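Local coordinates for DUF2235 domain-containing protein (Pseudomonas aeruginosa, PDB 4O5P) that probably hydrolyses membrane phospholipids as a type VI secretion effector with an alpha/beta-hydrolase catalytic domain, at residues F6-A11 against S364-W369; R238-A243 against L277-T282; F246-Q251 against R307-A312; C337-A342 against G377-V382; L346-R351 against T370-Y375. One frame throughout, in Å; residues are numbered along the deposited sequence.

Contact 1: residues F6-A11 against S364-W369; sequences FGFHIA and SCYRKW
One face of the Tyr366 ring carries the backbone of the N-terminal strand: the carbonyl carbon of Gly7 and the amide nitrogen of Phe8 both sit over it, offset toward the rim. Here CA of Gly7 comes to 3.7 Å from CD1 of Tyr366. Glycine suits the place for a backbone reason: at its positive phi of 101° a CB would be jammed against the carbonyl O of Phe6. The Phe6 ring turns its edge to the loop; the carbonyl O of Tyr366 lies near the plane of the Phe6 ring, at its edge, 3.4 Å from CD2 of Phe6. Farther along, Phe8 and Tyr366 run side by side in the same direction; CB of Phe8 packs 3.5 Å from CE1 of Tyr366. With CG anti to its backbone nitrogen (chi1 174°), the Phe8 ring continues beyond this meeting point toward Leu469 and Val472 of helix 469-487. The phenol end of Tyr366 has a polar anchor in Glu372, to which OH is hydrogen-bonded, so the ring is held by its tip as well as by its face. Outside the loop, 6-11 is fixed by backbone bonds from Gly7, His9 and Ala11 to strand 370-375. The arrangement is that of a parallel strand added beside 370-375 in the mixed sheet of an alpha/beta-hydrolase fold, its start resting on the loop that leads into its neighbour.

Contact 2: residues R238-A243 against L277-T282; sequences RGAAEA and LGLFDT
Ala240 and Ala243, one turn apart on helix 238-243, present their methyl groups to the strand, and a small residue at each place lets the helix axis come within 7.7 Å of the strand axis. CB of Ala243 lies 3.9 Å from CD2 of Leu279 and 4.0 Å from CD1 of Leu277, so two leucine branches meet on one methyl. CD2 of Leu279 is also 4.1 Å from CB of Ala240. Where the strand has ended, Thr282 takes over: OG1 of Thr282 approaches CB of Ala240 at 3.5 Å. CG2 of Thr282, anti to the backbone nitrogen, lies 3.7 Å from N of Ala241. A branched threonine can thus serve two successive alanines. Helix 238-243 and strand 277-280 run roughly antiparallel, their axes at 152°.

In the next shell, Ile233 of strand 225-236 touches both Ala243 and Leu277, and Cys331 of strand 331-336 touches both leucines. The imidazole of His333 receives the amide hydrogen of Thr282, fixing the turn that holds Asp281, the probable charge-relay acid, bonded to His379 and Arg685. The contact is mainly apolar, without a polar bond between the segments, consistent with packing, more than polar bonding, setting the distance between the helix at the probable nucleophile elbow and the strand end that carries Asp281.

Contact 3: residues F246-Q251 against R307-A312; sequences FANWLQ and RLPDEA
Two side-chain amides of the helix donate to carbonyls of the loop. ND2 of Asn248 gives a nearly straight bond (177°) to the O of Arg307 at 2.8 Å, the acceptor lying in the amide plane. One turn later, NE2 of Gln251 reaches the O of Asp310 at 3.1 Å from well above the carbonyl plane. An extended glutamine can span the wider gap here, and its OE1 takes a water that in turn accepts from the N of Asp310.

The helix is 238-254, which starts at the putative nucleophile elbow of the alpha/beta-hydrolase fold, and the loop lies between strands 294-299 and 331-336.

Packing centres on Pro309, whose ring points at the helix between the two amides. Its CG sits 3.9 Å from CB of Ala247, and its CB 3.5 Å from OE1 of Gln251. Proline has no amide hydrogen to satisfy here.

Charge pairing stiffens the loop from within: NH2 of Arg307 meets OD2 of Asp310 at 2.6 Å on the syn lone pair of that oxygen, in the guanidinium plane, while OD1 of Asp310 pairs with Arg351.

Contact 4: residues C337-A342 against G377-V382; sequences CHEQRA and GVHSDV
A buried polar contact of the alpha/beta-hydrolase domain joins the loop 337-342, which follows strand 331-336, to the turn that leads into helix 379-383 and carries His379, the likely histidine of a Ser-His-Asp triad. Its ring bonds Asp281 through ND1 and Ser237 through NE2, outside this contact. What the loop supplies is its backbone anchorage. The N of His379 donates to OE1 of Glu339 at 3.1 Å, on the anti lone pair, and CB of His379 lies close to the same oxygen; Ser662 also bonds OE1. A bend at chi2 (57°) brings the Glu339 carboxylate round, its plane almost perpendicular to the imidazole. Arg341 holds the other oxygen: its backbone N and its NE reach OE2 from opposite faces of the carboxylate, NE at 3.0 Å as a salt bridge. A glutamate suits this place because its two oxygens can serve both segments.

The second grip is reciprocal. The backbone N of His338 donates to the O of Gly377 at 3.3 Å, and NE2 of His338 is hydrogen-bonded to Glu476. At Gly377 a CB would clash with CB of Asp381 and press on the preceding carbonyl O. In return its N donates to ND1 of His338 at 2.9 Å, close to the imidazole plane and at the ring edge.

Contact 5: residues L346-R351 against T370-Y375; sequences LDSIRR and TVEYAY
The carboxylate of Glu372 receives two bonds from the turn at 348-349. OG of Ser348 donates to OE1 at 2.5 Å, a very short bond, and the backbone N of Ile349 donates to OE2 at 2.9 Å, meeting it on the syn side but 28° out of the carboxylate plane. Ser348 OG, anti to its own backbone nitrogen (chi1 176°), also accepts from the N of Arg350 at 3.1 Å; this closes an ST turn. Serine suits the place because one hydroxyl can donate across the contact and accept within the turn. His333 is bonded to OE2 as well, so this buried carboxylate has partners on both oxygens, which would probably favour its charged form.

Glu372 sits in strand 370-375 of the hydrolase domain's mixed sheet, whereas 346-351 starts on a strand of a separate small sheet and then turns. The carboxylate therefore ties the main sheet to a strand of another sheet, an extended side chain bridging the gap.

A water joins the backbone O of Ile349 to the side-chain OG1 of Thr370, donating to both; OG1 also bonds the O of Arg367. Beside it, Ile349 lies alongside Glu372 and Thr370, pointing the other way. Its CG1 lies 3.4 Å from OE2 of Glu372, and its CD1 reaches 3.7 Å from the O of Val371 and 4.0 Å from CB of Thr370.

The probable triad runs through contacts 2 and 4, whose centres are 14 Å apart: OD2 of Asp281 lies 2.6 Å from ND1 of His379, and Ser237, the probable nucleophile, immediately precedes segment 238-243 and is hydrogen-bonded to NE2 of His379. Contact 5 adjoins both, with O of Thr282 2.9 Å from N of Asp347 and N of Cys337 2.9 Å from O of Tyr375. Contacts 2 and 3 share one helix and meet through Leu277 and Leu308. Contact 1 sits only 7 Å from contact 5 between centres, since strands 7-10 and 370-375 are neighbours. Contact 3 joins contact 1 where Arg367 NH2 bonds the O of Pro309, and contact 5 where Leu308 packs on Ile349 and Thr370.

Contact 1: residues F6-A11 against S364-W369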
# COMPACT_ATOMS: atom_id res chain seq x y z
N PHE A 6 14.36 17.79 5.34
CA PHE A 6 14.05 16.53 5.97
C PHE A 6 13.17 16.67 7.20
O PHE A 6 12.88 17.78 7.65
CB PHE A 6 15.33 15.74 6.31
CG PHE A 6 15.98 16.14 7.61
CD1 PHE A 6 16.44 17.44 7.81
CD2 PHE A 6 16.16 15.20 8.62
CE1 PHE A 6 17.05 17.80 9.00
CE2 PHE A 6 16.78 15.56 9.82
CZ PHE A 6 17.23 16.86 10.01
N GLY A 7 12.75 15.52 7.73
CA GLY A 7 12.02 15.48 8.99
C GLY A 7 10.53 15.31 8.77
O GLY A 7 10.08 15.13 7.65
N PHE A 8 9.76 15.40 9.85
CA PHE A 8 8.32 15.28 9.77
C PHE A 8 7.62 16.63 9.93
O PHE A 8 7.97 17.40 10.83
CB PHE A 8 7.84 14.31 10.82
CG PHE A 8 6.34 14.21 10.93
CD1 PHE A 8 5.62 13.45 10.04
CD2 PHE A 8 5.66 14.89 11.94
CE1 PHE A 8 4.23 13.35 10.15
CE2 PHE A 8 4.28 14.81 12.04
CZ PHE A 8 3.58 14.04 11.14
N HIS A 9 6.66 16.92 9.05
CA HIS A 9 5.91 18.18 9.13
C HIS A 9 4.44 17.99 8.79
O HIS A 9 4.05 16.95 8.24
CB HIS A 9 6.50 19.22 8.17
CG HIS A 9 7.96 19.44 8.33
ND1 HIS A 9 8.48 20.37 9.21
CD2 HIS A 9 9.03 18.84 7.75
CE1 HIS A 9 9.80 20.33 9.15
NE2 HIS A 9 10.16 19.42 8.27
N ILE A 10 3.63 18.98 9.14
CA ILE A 10 2.26 19.07 8.64
C ILE A 10 2.40 19.39 7.16
O ILE A 10 3.39 20.03 6.76
CB ILE A 10 1.48 20.21 9.35
CG1 ILE A 10 1.34 19.92 10.83
CG2 ILE A 10 0.07 20.36 8.78
CD1 ILE A 10 0.64 18.58 11.11
N ALA A 11 1.43 18.96 6.34
CA ALA A 11 1.35 19.38 4.95
C ALA A 11 1.58 20.89 4.82
O ALA A 11 1.14 21.65 5.67
CB ALA A 11 0.00 19.03 4.37
N SER A 364 14.42 7.56 17.13
CA SER A 364 13.84 7.38 15.81
C SER A 364 13.85 8.75 15.14
O SER A 364 13.47 9.73 15.76
CB SER A 364 12.41 6.84 15.92
OG SER A 364 11.90 6.50 14.65
N CYS A 365 14.33 8.82 13.90
CA CYS A 365 14.38 10.08 13.17
C CYS A 365 14.35 9.82 11.67
O CYS A 365 14.14 8.70 11.22
CB CYS A 365 15.67 10.84 13.52
SG CYS A 365 17.19 9.93 13.04
N TYR A 366 14.60 10.86 10.90
CA TYR A 366 14.49 10.77 9.45
C TYR A 366 15.85 10.93 8.82
O TYR A 366 16.60 11.85 9.13
CB TYR A 366 13.51 11.84 8.92
CG TYR A 366 12.11 11.64 9.45
CD1 TYR A 366 11.74 12.15 10.68
CD2 TYR A 366 11.18 10.90 8.72
CE1 TYR A 366 10.45 11.96 11.17
CE2 TYR A 366 9.89 10.70 9.19
CZ TYR A 366 9.53 11.23 10.42
OH TYR A 366 8.25 11.02 10.88
N ARG A 367 16.15 10.01 7.92
CA ARG A 367 17.35 10.05 7.09
C ARG A 367 17.46 11.33 6.24
O ARG A 367 16.45 11.84 5.75
CB ARG A 367 17.29 8.84 6.16
CG ARG A 367 18.55 8.59 5.44
CD ARG A 367 18.42 9.06 4.00
NE ARG A 367 18.82 8.01 3.11
CZ ARG A 367 19.26 8.20 1.88
NH1 ARG A 367 19.36 9.43 1.39
NH2 ARG A 367 19.61 7.16 1.17
N LYS A 368 18.69 11.82 6.03
CA LYS A 368 18.91 13.02 5.21
C LYS A 368 18.14 12.96 3.88
O LYS A 368 17.94 11.88 3.32
CB LYS A 368 20.42 13.22 4.91
CG LYS A 368 21.08 12.07 4.14
CD LYS A 368 22.56 12.36 3.87
CE LYS A 368 23.24 11.20 3.15
NZ LYS A 368 24.70 11.40 2.96
N TRP A 369 17.67 14.10 3.41
CA TRP A 369 17.02 14.18 2.09
C TRP A 369 15.71 13.42 2.01
O TRP A 369 15.21 13.17 0.91
CB TRP A 369 17.94 13.67 0.97
CG TRP A 369 19.36 14.18 1.02
CD1 TRP A 369 19.79 15.36 1.56
CD2 TRP A 369 20.52 13.52 0.52
NE1 TRP A 369 21.16 15.47 1.41
CE2 TRP A 369 21.63 14.35 0.77
CE3 TRP A 369 20.74 12.29 -0.12
CZ2 TRP A 369 22.94 14.00 0.41
CZ3 TRP A 369 22.03 11.94 -0.48
CH2 TRP A 369 23.11 12.80 -0.21

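Contact 2: residues R238-A243 against L277-T282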
# COMPACT_ATOMS: atom_id res chain seq x y z
N ARG A 238 0.12 -0.46 -0.68
CA ARG A 238 1.01 -1.59 -0.83
C ARG A 238 1.99 -1.36 -1.96
O ARG A 238 3.04 -1.99 -2.02
CB ARG A 238 0.23 -2.90 -0.98
CG ARG A 238 -0.36 -3.31 0.35
CD ARG A 238 -1.42 -4.36 0.25
NE ARG A 238 -1.82 -4.77 1.59
CZ ARG A 238 -2.89 -4.32 2.23
NH1 ARG A 238 -3.69 -3.41 1.67
NH2 ARG A 238 -3.16 -4.77 3.45
N GLY A 239 1.68 -0.41 -2.83
CA GLY A 239 2.58 -0.11 -3.94
C GLY A 239 3.71 0.77 -3.43
O GLY A 239 4.81 0.77 -3.97
N ALA A 240 3.45 1.52 -2.36
CA ALA A 240 4.50 2.26 -1.68
C ALA A 240 5.40 1.28 -0.91
O ALA A 240 6.63 1.42 -0.90
CB ALA A 240 3.91 3.31 -0.73
N ALA A 241 4.79 0.29 -0.28
CA ALA A 241 5.56 -0.79 0.34
C ALA A 241 6.46 -1.47 -0.70
O ALA A 241 7.65 -1.73 -0.44
CB ALA A 241 4.64 -1.81 0.99
N GLU A 242 5.88 -1.76 -1.87
CA GLU A 242 6.61 -2.37 -2.96
C GLU A 242 7.75 -1.47 -3.42
O GLU A 242 8.82 -1.96 -3.73
CB GLU A 242 5.70 -2.67 -4.14
CG GLU A 242 4.75 -3.86 -3.94
CD GLU A 242 3.50 -3.67 -4.76
OE1 GLU A 242 3.61 -3.10 -5.86
OE2 GLU A 242 2.40 -4.07 -4.30
N ALA A 243 7.51 -0.17 -3.49
CA ALA A 243 8.58 0.75 -3.92
C ALA A 243 9.74 0.72 -2.94
O ALA A 243 10.92 0.76 -3.34
CB ALA A 243 8.06 2.15 -4.06
N LEU A 277 12.07 9.20 -4.76
CA LEU A 277 11.16 8.16 -4.31
C LEU A 277 9.95 8.86 -3.68
O LEU A 277 10.06 9.50 -2.63
CB LEU A 277 11.87 7.26 -3.29
CG LEU A 277 11.14 6.07 -2.67
CD1 LEU A 277 10.80 5.03 -3.76
CD2 LEU A 277 12.04 5.46 -1.59
N GLY A 278 8.80 8.79 -4.35
CA GLY A 278 7.61 9.48 -3.87
C GLY A 278 6.56 8.50 -3.40
O GLY A 278 6.07 7.68 -4.18
N LEU A 279 6.18 8.59 -2.12
CA LEU A 279 5.31 7.61 -1.50
C LEU A 279 4.05 8.22 -0.88
O LEU A 279 4.10 9.25 -0.20
CB LEU A 279 6.07 6.85 -0.42
CG LEU A 279 7.46 6.34 -0.77
CD1 LEU A 279 8.14 5.89 0.52
CD2 LEU A 279 7.37 5.22 -1.79
N PHE A 280 2.91 7.59 -1.13
CA PHE A 280 1.66 8.00 -0.52
C PHE A 280 1.26 6.92 0.47
O PHE A 280 0.99 5.78 0.05
CB PHE A 280 0.55 8.09 -1.58
CG PHE A 280 0.77 9.13 -2.65
CD1 PHE A 280 0.25 10.41 -2.50
CD2 PHE A 280 1.43 8.81 -3.83
CE1 PHE A 280 0.41 11.37 -3.48
CE2 PHE A 280 1.60 9.77 -4.83
CZ PHE A 280 1.09 11.05 -4.66
N ASP A 281 1.28 7.24 1.77
CA ASP A 281 0.65 6.41 2.82
C ASP A 281 0.99 4.93 2.72
O ASP A 281 0.13 4.13 2.38
CB ASP A 281 -0.87 6.57 2.79
CG ASP A 281 -1.51 6.40 4.14
OD1 ASP A 281 -1.04 7.03 5.11
OD2 ASP A 281 -2.50 5.64 4.26
N THR A 282 2.26 4.58 3.00
CA THR A 282 2.74 3.21 2.89
C THR A 282 1.98 2.22 3.77
O THR A 282 1.87 2.43 4.97
CB THR A 282 4.20 3.11 3.33
OG1 THR A 282 4.99 4.02 2.56
CG2 THR A 282 4.73 1.69 3.16

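Contact 3: residues F246-Q251 against R307-A312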
# COMPACT_ATOMS: atom_id res chain seq x y z
N PHE A 246 11.54 -2.52 -3.32
CA PHE A 246 12.24 -2.34 -4.60
C PHE A 246 13.55 -1.57 -4.42
O PHE A 246 14.61 -2.02 -4.86
CB PHE A 246 11.31 -1.63 -5.58
CG PHE A 246 11.98 -1.14 -6.84
CD1 PHE A 246 12.54 0.14 -6.90
CD2 PHE A 246 12.00 -1.93 -7.98
CE1 PHE A 246 13.14 0.60 -8.06
CE2 PHE A 246 12.59 -1.48 -9.15
CZ PHE A 246 13.17 -0.21 -9.20
N ALA A 247 13.49 -0.42 -3.76
CA ALA A 247 14.68 0.39 -3.52
C ALA A 247 15.75 -0.40 -2.78
O ALA A 247 16.93 -0.38 -3.19
CB ALA A 247 14.31 1.66 -2.75
N ASN A 248 15.37 -1.11 -1.71
CA ASN A 248 16.33 -1.96 -1.01
C ASN A 248 16.92 -3.14 -1.81
O ASN A 248 18.13 -3.37 -1.80
CB ASN A 248 15.76 -2.47 0.32
CG ASN A 248 15.82 -1.41 1.41
OD1 ASN A 248 16.87 -0.79 1.63
ND2 ASN A 248 14.69 -1.15 2.06
N TRP A 249 16.06 -3.90 -2.49
CA TRP A 249 16.54 -5.00 -3.34
C TRP A 249 17.44 -4.48 -4.49
O TRP A 249 18.39 -5.16 -4.92
CB TRP A 249 15.35 -5.80 -3.90
CG TRP A 249 14.53 -6.48 -2.83
CD1 TRP A 249 14.74 -6.43 -1.47
CD2 TRP A 249 13.38 -7.32 -3.02
NE1 TRP A 249 13.79 -7.18 -0.82
CE2 TRP A 249 12.94 -7.73 -1.75
CE3 TRP A 249 12.68 -7.76 -4.15
CZ2 TRP A 249 11.83 -8.57 -1.57
CZ3 TRP A 249 11.58 -8.60 -3.97
CH2 TRP A 249 11.16 -8.98 -2.69
N LEU A 250 17.16 -3.28 -4.96
CA LEU A 250 17.95 -2.71 -6.03
C LEU A 250 19.32 -2.33 -5.47
O LEU A 250 20.36 -2.58 -6.10
CB LEU A 250 17.24 -1.52 -6.65
CG LEU A 250 18.00 -0.79 -7.76
CD1 LEU A 250 18.33 -1.74 -8.91
CD2 LEU A 250 17.17 0.38 -8.25
N GLN A 251 19.31 -1.74 -4.28
CA GLN A 251 20.57 -1.34 -3.65
C GLN A 251 21.45 -2.56 -3.40
O GLN A 251 22.65 -2.53 -3.69
CB GLN A 251 20.33 -0.62 -2.33
CG GLN A 251 21.59 -0.06 -1.74
CD GLN A 251 21.39 0.51 -0.35
OE1 GLN A 251 20.51 0.07 0.40
NE2 GLN A 251 22.23 1.48 0.01
N ARG A 307 12.46 0.07 5.84
CA ARG A 307 13.49 1.03 6.21
C ARG A 307 14.12 1.58 4.94
O ARG A 307 14.59 0.81 4.10
CB ARG A 307 14.54 0.30 7.03
CG ARG A 307 15.54 1.19 7.71
CD ARG A 307 16.76 0.37 8.16
NE ARG A 307 17.83 1.30 8.48
CZ ARG A 307 17.96 1.90 9.65
NH1 ARG A 307 17.09 1.64 10.63
NH2 ARG A 307 18.96 2.76 9.85
N LEU A 308 14.14 2.90 4.78
CA LEU A 308 14.68 3.47 3.54
C LEU A 308 16.17 3.11 3.42
O LEU A 308 16.82 2.86 4.44
CB LEU A 308 14.46 4.98 3.49
CG LEU A 308 13.07 5.61 3.38
CD1 LEU A 308 13.22 7.11 3.31
CD2 LEU A 308 12.28 5.15 2.17
N PRO A 309 16.70 3.04 2.19
CA PRO A 309 18.12 2.69 2.03
C PRO A 309 19.06 3.63 2.78
O PRO A 309 18.87 4.85 2.74
CB PRO A 309 18.36 2.84 0.51
CG PRO A 309 17.05 2.50 -0.10
CD PRO A 309 16.00 3.07 0.89
N ASP A 310 20.03 3.05 3.48
CA ASP A 310 21.04 3.84 4.17
C ASP A 310 22.27 3.99 3.29
O ASP A 310 22.74 3.03 2.68
CB ASP A 310 21.42 3.21 5.51
CG ASP A 310 20.64 3.79 6.67
OD1 ASP A 310 20.34 5.01 6.64
OD2 ASP A 310 20.34 3.05 7.62
N GLU A 311 22.77 5.22 3.22
CA GLU A 311 23.96 5.51 2.44
C GLU A 311 25.19 5.08 3.23
O GLU A 311 25.17 5.06 4.46
CB GLU A 311 24.02 7.00 2.11
CG GLU A 311 22.79 7.54 1.37
CD GLU A 311 22.50 6.81 0.06
OE1 GLU A 311 23.43 6.22 -0.54
OE2 GLU A 311 21.33 6.84 -0.39
N ALA A 312 26.25 4.71 2.51
CA ALA A 312 27.48 4.22 3.13
C ALA A 312 28.42 5.35 3.61
O ALA A 312 28.00 6.50 3.76
CB ALA A 312 28.22 3.28 2.18
O HOH W 1 20.54 0.23 3.23

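Contact 4: residues C337-A342 against G377-V382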
# COMPACT_ATOMS: atom_id res chain seq x y z
N CYS A 337 -3.69 11.23 8.09
CA CYS A 337 -3.87 11.39 9.53
C CYS A 337 -5.11 10.68 10.08
O CYS A 337 -5.18 10.36 11.27
CB CYS A 337 -4.00 12.87 9.89
SG CYS A 337 -2.50 13.79 9.64
N HIS A 338 -6.10 10.45 9.21
CA HIS A 338 -7.42 10.00 9.66
C HIS A 338 -7.75 8.53 9.35
O HIS A 338 -8.81 8.04 9.76
CB HIS A 338 -8.50 10.94 9.12
CG HIS A 338 -8.27 12.36 9.51
ND1 HIS A 338 -8.10 13.37 8.59
CD2 HIS A 338 -8.10 12.93 10.72
CE1 HIS A 338 -7.86 14.50 9.22
NE2 HIS A 338 -7.85 14.26 10.52
N GLU A 339 -6.86 7.83 8.65
CA GLU A 339 -7.05 6.38 8.42
C GLU A 339 -6.94 5.62 9.75
O GLU A 339 -6.10 5.96 10.58
CB GLU A 339 -6.01 5.84 7.43
CG GLU A 339 -6.11 4.33 7.15
CD GLU A 339 -7.46 3.88 6.62
OE1 GLU A 339 -7.98 4.48 5.66
OE2 GLU A 339 -8.03 2.90 7.17
N GLN A 340 -7.79 4.60 9.95
CA GLN A 340 -7.87 3.88 11.22
C GLN A 340 -8.09 2.37 11.06
O GLN A 340 -8.13 1.64 12.06
CB GLN A 340 -9.01 4.45 12.09
CG GLN A 340 -8.78 5.82 12.73
CD GLN A 340 -9.97 6.26 13.58
OE1 GLN A 340 -11.01 6.66 13.05
NE2 GLN A 340 -9.82 6.15 14.90
N ARG A 341 -8.25 1.88 9.83
CA ARG A 341 -8.57 0.46 9.64
C ARG A 341 -7.44 -0.43 10.09
O ARG A 341 -6.27 -0.18 9.77
CB ARG A 341 -8.92 0.15 8.18
CG ARG A 341 -10.36 0.45 7.77
CD ARG A 341 -10.56 0.23 6.25
NE ARG A 341 -9.77 1.19 5.47
CZ ARG A 341 -9.61 1.13 4.15
NH1 ARG A 341 -10.19 0.17 3.44
NH2 ARG A 341 -8.86 2.04 3.53
N ALA A 342 -7.79 -1.47 10.85
CA ALA A 342 -6.85 -2.50 11.28
C ALA A 342 -6.09 -3.08 10.09
O ALA A 342 -4.97 -3.53 10.22
CB ALA A 342 -7.59 -3.60 11.98
N GLY A 377 -7.65 13.37 5.73
CA GLY A 377 -8.37 12.35 4.99
C GLY A 377 -7.93 10.94 5.33
O GLY A 377 -7.01 10.72 6.10
N VAL A 378 -8.62 9.97 4.75
CA VAL A 378 -8.28 8.59 4.99
C VAL A 378 -7.38 8.12 3.84
O VAL A 378 -6.86 8.96 3.10
CB VAL A 378 -9.51 7.73 5.16
CG1 VAL A 378 -10.31 8.25 6.39
CG2 VAL A 378 -10.37 7.77 3.92
N HIS A 379 -7.18 6.81 3.71
CA HIS A 379 -6.10 6.24 2.89
C HIS A 379 -6.08 6.81 1.45
O HIS A 379 -5.07 7.40 0.99
CB HIS A 379 -6.26 4.71 2.90
CG HIS A 379 -5.15 3.95 2.24
ND1 HIS A 379 -3.82 4.22 2.45
CD2 HIS A 379 -5.18 2.86 1.43
CE1 HIS A 379 -3.08 3.36 1.78
NE2 HIS A 379 -3.88 2.53 1.14
N SER A 380 -7.21 6.69 0.76
CA SER A 380 -7.30 7.13 -0.63
C SER A 380 -7.57 8.63 -0.80
O SER A 380 -7.57 9.14 -1.93
CB SER A 380 -8.33 6.29 -1.39
OG SER A 380 -7.82 4.98 -1.55
N ASP A 381 -7.79 9.31 0.32
CA ASP A 381 -7.78 10.77 0.34
C ASP A 381 -6.36 11.31 0.17
O ASP A 381 -6.16 12.49 -0.14
CB ASP A 381 -8.37 11.31 1.64
CG ASP A 381 -9.88 11.17 1.69
OD1 ASP A 381 -10.51 11.27 0.61
OD2 ASP A 381 -10.41 10.96 2.82
N VAL A 382 -5.37 10.45 0.38
CA VAL A 382 -3.99 10.86 0.20
C VAL A 382 -3.43 10.23 -1.08
O VAL A 382 -2.76 10.91 -1.89
CB VAL A 382 -3.13 10.44 1.39
CG1 VAL A 382 -1.67 10.83 1.15
CG2 VAL A 382 -3.67 11.08 2.67
O HOH W 2 -8.70 2.62 0.53

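Contact 5: residues L346-R351 against T370-Y375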
# COMPACT_ATOMS: atom_id res chain seq x y z
N LEU A 346 0.11 1.98 8.96
CA LEU A 346 1.05 2.82 8.26
C LEU A 346 2.48 2.35 8.52
O LEU A 346 2.82 1.91 9.63
CB LEU A 346 0.87 4.27 8.73
CG LEU A 346 1.79 5.33 8.11
CD1 LEU A 346 1.57 5.45 6.59
CD2 LEU A 346 1.56 6.67 8.79
N ASP A 347 3.32 2.40 7.50
CA ASP A 347 4.75 2.38 7.74
C ASP A 347 5.32 3.77 7.52
O ASP A 347 5.44 4.24 6.39
CB ASP A 347 5.47 1.36 6.84
CG ASP A 347 5.77 0.06 7.57
OD1 ASP A 347 4.89 -0.82 7.60
OD2 ASP A 347 6.90 -0.09 8.11
N SER A 348 5.69 4.42 8.62
CA SER A 348 6.42 5.68 8.52
C SER A 348 7.82 5.43 7.92
O SER A 348 8.32 4.31 7.94
CB SER A 348 6.55 6.29 9.92
OG SER A 348 7.34 7.47 9.91
N ILE A 349 8.44 6.47 7.37
CA ILE A 349 9.81 6.33 6.90
C ILE A 349 10.80 6.76 7.98
O ILE A 349 12.01 6.87 7.72
CB ILE A 349 10.08 7.16 5.65
CG1 ILE A 349 9.74 8.63 5.89
CG2 ILE A 349 9.31 6.60 4.46
CD1 ILE A 349 10.35 9.56 4.87
N ARG A 350 10.28 7.01 9.19
CA ARG A 350 11.11 7.26 10.38
C ARG A 350 11.79 5.97 10.85
O ARG A 350 11.21 4.88 10.77
CB ARG A 350 10.28 7.84 11.55
CG ARG A 350 11.08 8.73 12.54
CD ARG A 350 10.18 9.34 13.61
NE ARG A 350 9.75 8.35 14.61
CZ ARG A 350 8.67 8.49 15.37
NH1 ARG A 350 7.90 9.55 15.21
NH2 ARG A 350 8.34 7.56 16.25
N ARG A 351 13.01 6.09 11.34
CA ARG A 351 13.78 4.94 11.79
C ARG A 351 15.01 5.39 12.60
O ARG A 351 15.43 6.55 12.51
CB ARG A 351 14.22 4.10 10.59
CG ARG A 351 15.57 4.51 10.01
CD ARG A 351 15.57 5.85 9.28
NE ARG A 351 16.90 6.12 8.71
CZ ARG A 351 17.88 6.71 9.38
NH1 ARG A 351 17.69 7.11 10.63
NH2 ARG A 351 19.07 6.90 8.80
N THR A 370 15.14 13.03 3.16
CA THR A 370 13.82 12.39 3.18
C THR A 370 12.87 13.14 4.11
O THR A 370 13.27 13.57 5.19
CB THR A 370 13.92 10.90 3.57
OG1 THR A 370 14.30 10.76 4.94
CG2 THR A 370 14.96 10.20 2.69
N VAL A 371 11.61 13.29 3.71
CA VAL A 371 10.67 14.14 4.45
C VAL A 371 9.30 13.47 4.46
O VAL A 371 8.96 12.76 3.52
CB VAL A 371 10.65 15.59 3.85
CG1 VAL A 371 10.25 15.57 2.39
CG2 VAL A 371 9.76 16.52 4.65
N GLU A 372 8.56 13.65 5.55
CA GLU A 372 7.26 12.99 5.75
C GLU A 372 6.23 14.07 6.12
O GLU A 372 6.41 14.81 7.09
CB GLU A 372 7.39 11.91 6.86
CG GLU A 372 6.13 11.08 7.19
CD GLU A 372 6.48 9.76 7.88
OE1 GLU A 372 6.70 9.74 9.11
OE2 GLU A 372 6.55 8.72 7.19
N TYR A 373 5.17 14.18 5.32
CA TYR A 373 4.15 15.21 5.53
C TYR A 373 2.83 14.60 5.96
O TYR A 373 2.36 13.63 5.35
CB TYR A 373 3.93 16.01 4.25
CG TYR A 373 5.03 16.99 3.93
CD1 TYR A 373 5.15 18.19 4.63
CD2 TYR A 373 5.94 16.72 2.92
CE1 TYR A 373 6.17 19.10 4.32
CE2 TYR A 373 6.94 17.61 2.61
CZ TYR A 373 7.06 18.79 3.32
OH TYR A 373 8.06 19.67 2.99
N ALA A 374 2.23 15.18 7.00
CA ALA A 374 0.91 14.75 7.47
C ALA A 374 -0.19 15.44 6.65
O ALA A 374 -0.16 16.66 6.50
CB ALA A 374 0.73 15.07 8.94
N TYR A 375 -1.14 14.64 6.15
CA TYR A 375 -2.25 15.10 5.29
C TYR A 375 -3.62 14.66 5.85
O TYR A 375 -3.74 13.61 6.49
CB TYR A 375 -2.10 14.55 3.85
CG TYR A 375 -1.35 15.49 2.93
CD1 TYR A 375 0.03 15.61 2.99
CD2 TYR A 375 -2.03 16.27 2.00
CE1 TYR A 375 0.72 16.50 2.14
CE2 TYR A 375 -1.36 17.15 1.17
CZ TYR A 375 0.01 17.26 1.25
OH TYR A 375 0.67 18.13 0.41
O HOH W 3 14.10 8.57 6.77